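Local coordinates for protein neutral ceramidase (PDB 2ZWS) that hydrolyses the N-acyl linkage of ceramides to sphingosine and free fatty acid with the help of a zinc ion, and also catalyses the reverse reaction, ceramide synthesis, at residues Y58-H71 / V436-Y448. Sequence-based numbering, arbitrary orientation.
Sequences YVNTDLGMIFQAVH and VVFNGYANAYASY. With ZN (zinc ion), chain B; FMT (formic acid), chain D; FMT (formic acid), chain E.
Met65 folds back on itself, with CG wedged between its own N and carbonyl carbon (chi1 46°) and two further bends along the chain, while Tyr445 extends its ring with CG trans to the backbone N (chi1 -178°). These turns lay the thioether against one face of the tyrosine: Met65 CE sits 3.7 Å from the centroid of the Tyr445 ring, only 13° off its normal, with the sulfur higher above the same face, a CH-pi and Met-aromatic contact. Ser447 N lies above the opposite face, toward the rim. Phe67 runs alongside Tyr445, its CD2 3.8 Å from Tyr445 CB. Beyond the helix start, for which Phe67 is the N-cap, Asn443 CB stands over one face of the His71 imidazole, 4.2 Å from its centroid.

Two waters and a formic acid molecule bridge polar atoms of the two segments. One water accepts from Ile66 N and donates to Ala444 O at 2.8 Å. A second accepts from Gln68 NE2, which also bonds Val392 O, and donates to Asn443 O at 2.7 Å. The formic acid puts O1 2.8 Å from Gln68 N and 2.9 Å from Tyr445 N, and is also hydrogen-bonded to Ser106.

The contact is buried, and the side chains of Tyr441 and Tyr445 reach the zinc site. Tyr448 OH binds the zinc ion together with His97, His204 and Glu411; Tyr441 and Tyr445 hydrogen-bond Glu411 through their hydroxyls, and Gly64 O accepts from His97 ND1, so both segments supply second-shell partners to metal ligands. Gln68, Tyr445 and Ser106 are inferred substrate-binding residues; two backbone N-H groups converging on one oxygen are consistent with a site that could hold an oxygen of a polar ligand, though the formic acid probably comes from the crystallisation liquor.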
# COMPACT_ATOMS: atom_id res chain seq x y z
N TYR A 58 -7.85 -6.00 -10.70
CA TYR A 58 -6.67 -5.34 -10.15
C TYR A 58 -7.08 -4.64 -8.86
O TYR A 58 -8.11 -3.95 -8.82
CB TYR A 58 -6.14 -4.31 -11.17
CG TYR A 58 -5.09 -3.40 -10.61
CD1 TYR A 58 -5.42 -2.17 -10.04
CD2 TYR A 58 -3.76 -3.79 -10.65
CE1 TYR A 58 -4.45 -1.33 -9.50
CE2 TYR A 58 -2.75 -2.95 -10.14
CZ TYR A 58 -3.11 -1.74 -9.56
OH TYR A 58 -2.12 -0.92 -9.04
N VAL A 59 -6.35 -4.91 -7.78
CA VAL A 59 -6.63 -4.27 -6.49
C VAL A 59 -5.40 -3.51 -6.02
O VAL A 59 -4.31 -4.09 -5.94
CB VAL A 59 -7.08 -5.31 -5.38
CG1 VAL A 59 -7.49 -4.59 -4.12
CG2 VAL A 59 -8.24 -6.22 -5.87
N ASN A 60 -5.55 -2.21 -5.75
CA ASN A 60 -4.45 -1.47 -5.15
C ASN A 60 -4.79 -1.19 -3.67
O ASN A 60 -5.93 -0.84 -3.35
CB ASN A 60 -4.16 -0.15 -5.89
CG ASN A 60 -2.79 0.43 -5.55
OD1 ASN A 60 -1.77 -0.27 -5.59
ND2 ASN A 60 -2.78 1.71 -5.28
N THR A 61 -3.82 -1.41 -2.79
CA THR A 61 -4.06 -1.36 -1.35
C THR A 61 -3.19 -0.30 -0.66
O THR A 61 -1.99 -0.11 -1.00
CB THR A 61 -3.76 -2.75 -0.70
OG1 THR A 61 -2.36 -3.09 -0.88
CG2 THR A 61 -4.69 -3.86 -1.29
N ASP A 62 -3.79 0.37 0.33
CA ASP A 62 -3.07 1.34 1.15
C ASP A 62 -2.20 0.63 2.23
O ASP A 62 -2.45 0.78 3.44
CB ASP A 62 -4.06 2.30 1.83
CG ASP A 62 -4.77 3.25 0.86
OD1 ASP A 62 -4.12 3.82 -0.04
OD2 ASP A 62 -5.98 3.51 1.07
N LEU A 63 -1.19 -0.10 1.77
CA LEU A 63 -0.33 -0.92 2.63
C LEU A 63 1.12 -0.69 2.25
O LEU A 63 1.42 -0.23 1.14
CB LEU A 63 -0.62 -2.42 2.43
CG LEU A 63 -2.05 -2.84 2.78
CD1 LEU A 63 -2.31 -4.26 2.37
CD2 LEU A 63 -2.28 -2.66 4.29
N GLY A 64 2.05 -1.06 3.14
CA GLY A 64 3.47 -1.00 2.83
C GLY A 64 3.82 -1.94 1.69
O GLY A 64 4.66 -1.63 0.84
N MET A 65 3.14 -3.09 1.67
CA MET A 65 3.40 -4.07 0.62
C MET A 65 2.31 -5.11 0.65
O MET A 65 1.48 -5.14 1.57
CB MET A 65 4.78 -4.69 0.76
CG MET A 65 5.12 -5.12 2.13
SD MET A 65 5.72 -3.84 3.33
CE MET A 65 7.28 -3.31 2.66
N ILE A 66 2.26 -5.95 -0.39
CA ILE A 66 1.32 -7.07 -0.29
C ILE A 66 2.11 -8.36 -0.23
O ILE A 66 2.71 -8.86 -1.18
CB ILE A 66 0.19 -7.12 -1.34
CG1 ILE A 66 0.80 -7.13 -2.72
CG2 ILE A 66 -0.79 -5.94 -1.15
CD1 ILE A 66 1.01 -5.81 -3.20
N PHE A 67 2.12 -8.88 0.97
CA PHE A 67 2.96 -10.03 1.24
C PHE A 67 2.36 -11.31 0.67
O PHE A 67 1.14 -11.42 0.51
CB PHE A 67 3.13 -10.19 2.75
CG PHE A 67 3.95 -9.09 3.40
CD1 PHE A 67 3.34 -8.26 4.35
CD2 PHE A 67 5.29 -8.87 3.06
CE1 PHE A 67 4.04 -7.27 5.00
CE2 PHE A 67 6.04 -7.86 3.71
CZ PHE A 67 5.39 -7.06 4.70
N GLN A 68 3.23 -12.29 0.39
CA GLN A 68 2.78 -13.57 -0.11
C GLN A 68 1.65 -14.19 0.73
O GLN A 68 0.69 -14.74 0.17
CB GLN A 68 3.96 -14.52 -0.24
CG GLN A 68 3.59 -15.84 -0.83
CD GLN A 68 4.77 -16.44 -1.56
OE1 GLN A 68 5.60 -17.16 -0.97
NE2 GLN A 68 4.90 -16.08 -2.84
N ALA A 69 1.74 -14.08 2.05
CA ALA A 69 0.69 -14.65 2.90
C ALA A 69 -0.73 -14.10 2.62
O ALA A 69 -1.74 -14.83 2.66
CB ALA A 69 1.07 -14.44 4.37
N VAL A 70 -0.80 -12.79 2.37
CA VAL A 70 -2.04 -12.11 2.01
C VAL A 70 -2.49 -12.62 0.64
O VAL A 70 -3.65 -12.98 0.49
CB VAL A 70 -1.82 -10.58 2.03
CG1 VAL A 70 -3.05 -9.84 1.46
CG2 VAL A 70 -1.50 -10.12 3.47
N HIS A 71 -1.60 -12.60 -0.35
CA HIS A 71 -1.95 -13.08 -1.70
C HIS A 71 -2.54 -14.49 -1.66
O HIS A 71 -3.62 -14.74 -2.21
CB HIS A 71 -0.68 -13.01 -2.55
CG HIS A 71 -0.85 -13.52 -3.94
ND1 HIS A 71 -0.19 -14.64 -4.40
CD2 HIS A 71 -1.55 -13.03 -5.00
CE1 HIS A 71 -0.49 -14.83 -5.67
NE2 HIS A 71 -1.31 -13.87 -6.06
N VAL A 436 3.57 -0.38 -21.91
CA VAL A 436 3.85 -1.36 -20.85
C VAL A 436 3.97 -0.61 -19.54
O VAL A 436 4.75 0.32 -19.43
CB VAL A 436 5.15 -2.12 -21.15
CG1 VAL A 436 5.50 -3.08 -20.02
CG2 VAL A 436 5.03 -2.88 -22.48
N VAL A 437 3.12 -0.96 -18.58
CA VAL A 437 3.14 -0.32 -17.27
C VAL A 437 3.74 -1.30 -16.26
O VAL A 437 3.29 -2.45 -16.17
CB VAL A 437 1.72 0.06 -16.81
CG1 VAL A 437 1.78 0.62 -15.39
CG2 VAL A 437 1.14 1.10 -17.74
N PHE A 438 4.76 -0.86 -15.53
CA PHE A 438 5.44 -1.72 -14.58
C PHE A 438 4.92 -1.41 -13.18
O PHE A 438 5.18 -0.33 -12.69
CB PHE A 438 6.94 -1.47 -14.67
CG PHE A 438 7.76 -2.38 -13.81
CD1 PHE A 438 8.31 -3.54 -14.33
CD2 PHE A 438 7.96 -2.08 -12.47
CE1 PHE A 438 9.07 -4.40 -13.52
CE2 PHE A 438 8.73 -2.93 -11.65
CZ PHE A 438 9.27 -4.10 -12.18
N ASN A 439 4.17 -2.31 -12.57
CA ASN A 439 3.66 -2.09 -11.22
C ASN A 439 4.45 -2.93 -10.22
O ASN A 439 4.22 -4.13 -10.13
CB ASN A 439 2.15 -2.44 -11.19
CG ASN A 439 1.42 -1.89 -9.96
OD1 ASN A 439 1.98 -1.77 -8.85
ND2 ASN A 439 0.16 -1.58 -10.16
N GLY A 440 5.40 -2.32 -9.51
CA GLY A 440 6.15 -2.95 -8.41
C GLY A 440 5.23 -3.14 -7.21
O GLY A 440 4.06 -2.71 -7.24
N TYR A 441 5.74 -3.76 -6.15
CA TYR A 441 4.97 -3.97 -4.91
C TYR A 441 3.70 -4.80 -5.16
O TYR A 441 2.68 -4.58 -4.51
CB TYR A 441 4.57 -2.65 -4.24
CG TYR A 441 5.71 -1.68 -4.08
CD1 TYR A 441 6.52 -1.72 -2.95
CD2 TYR A 441 6.00 -0.74 -5.08
CE1 TYR A 441 7.61 -0.81 -2.80
CE2 TYR A 441 7.07 0.15 -4.96
CZ TYR A 441 7.87 0.10 -3.82
OH TYR A 441 8.91 0.99 -3.75
N ALA A 442 3.78 -5.76 -6.08
CA ALA A 442 2.58 -6.58 -6.40
C ALA A 442 2.73 -8.06 -6.02
O ALA A 442 3.78 -8.68 -6.31
CB ALA A 442 2.24 -6.48 -7.90
N ASN A 443 1.70 -8.60 -5.37
CA ASN A 443 1.52 -10.03 -5.10
C ASN A 443 2.43 -10.67 -4.06
O ASN A 443 2.03 -11.68 -3.46
CB ASN A 443 1.51 -10.86 -6.39
CG ASN A 443 0.42 -10.45 -7.37
OD1 ASN A 443 0.64 -10.48 -8.60
ND2 ASN A 443 -0.76 -10.14 -6.86
N ALA A 444 3.63 -10.13 -3.85
CA ALA A 444 4.51 -10.55 -2.74
C ALA A 444 5.47 -9.42 -2.50
O ALA A 444 5.42 -8.40 -3.21
CB ALA A 444 5.25 -11.84 -3.06
N TYR A 445 6.36 -9.58 -1.53
CA TYR A 445 7.39 -8.57 -1.32
C TYR A 445 8.72 -9.24 -1.06
O TYR A 445 8.87 -10.01 -0.12
CB TYR A 445 7.00 -7.69 -0.13
CG TYR A 445 8.01 -6.60 0.09
CD1 TYR A 445 8.02 -5.44 -0.69
CD2 TYR A 445 8.99 -6.76 1.07
CE1 TYR A 445 9.00 -4.44 -0.48
CE2 TYR A 445 9.93 -5.77 1.30
CZ TYR A 445 9.95 -4.62 0.52
OH TYR A 445 10.89 -3.66 0.74
N ALA A 446 9.69 -8.92 -1.92
CA ALA A 446 11.03 -9.53 -1.80
C ALA A 446 12.08 -8.42 -1.90
O ALA A 446 13.06 -8.54 -2.65
CB ALA A 446 11.20 -10.59 -2.89
N SER A 447 11.88 -7.38 -1.10
CA SER A 447 12.85 -6.31 -0.93
C SER A 447 13.16 -5.55 -2.23
O SER A 447 12.28 -5.24 -2.96
CB SER A 447 14.09 -6.85 -0.19
OG SER A 447 13.71 -7.25 1.12
N TYR A 448 14.44 -5.28 -2.53
CA TYR A 448 14.79 -4.33 -3.59
C TYR A 448 15.40 -4.99 -4.83
O TYR A 448 15.97 -6.08 -4.76
CB TYR A 448 15.71 -3.21 -3.05
CG TYR A 448 14.99 -2.22 -2.15
CD1 TYR A 448 14.70 -2.51 -0.82
CD2 TYR A 448 14.60 -0.97 -2.64
CE1 TYR A 448 13.98 -1.59 0.00
CE2 TYR A 448 13.95 -0.04 -1.85
CZ TYR A 448 13.61 -0.34 -0.52
OH TYR A 448 12.91 0.61 0.24
ZN ZN B . 10.81 1.11 -0.04
C FMT D . 6.54 -11.70 1.52
O1 FMT D . 5.90 -11.60 0.44
O2 FMT D . 6.05 -12.15 2.58
C FMT E . -4.25 4.74 -3.75
O1 FMT E . -4.21 5.23 -2.57
O2 FMT E . -4.57 3.59 -4.16
O HOH W 1 4.30 -5.98 -2.40
O HOH W 2 2.49 -14.37 -3.64
O HOH W 3 10.84 1.33 2.06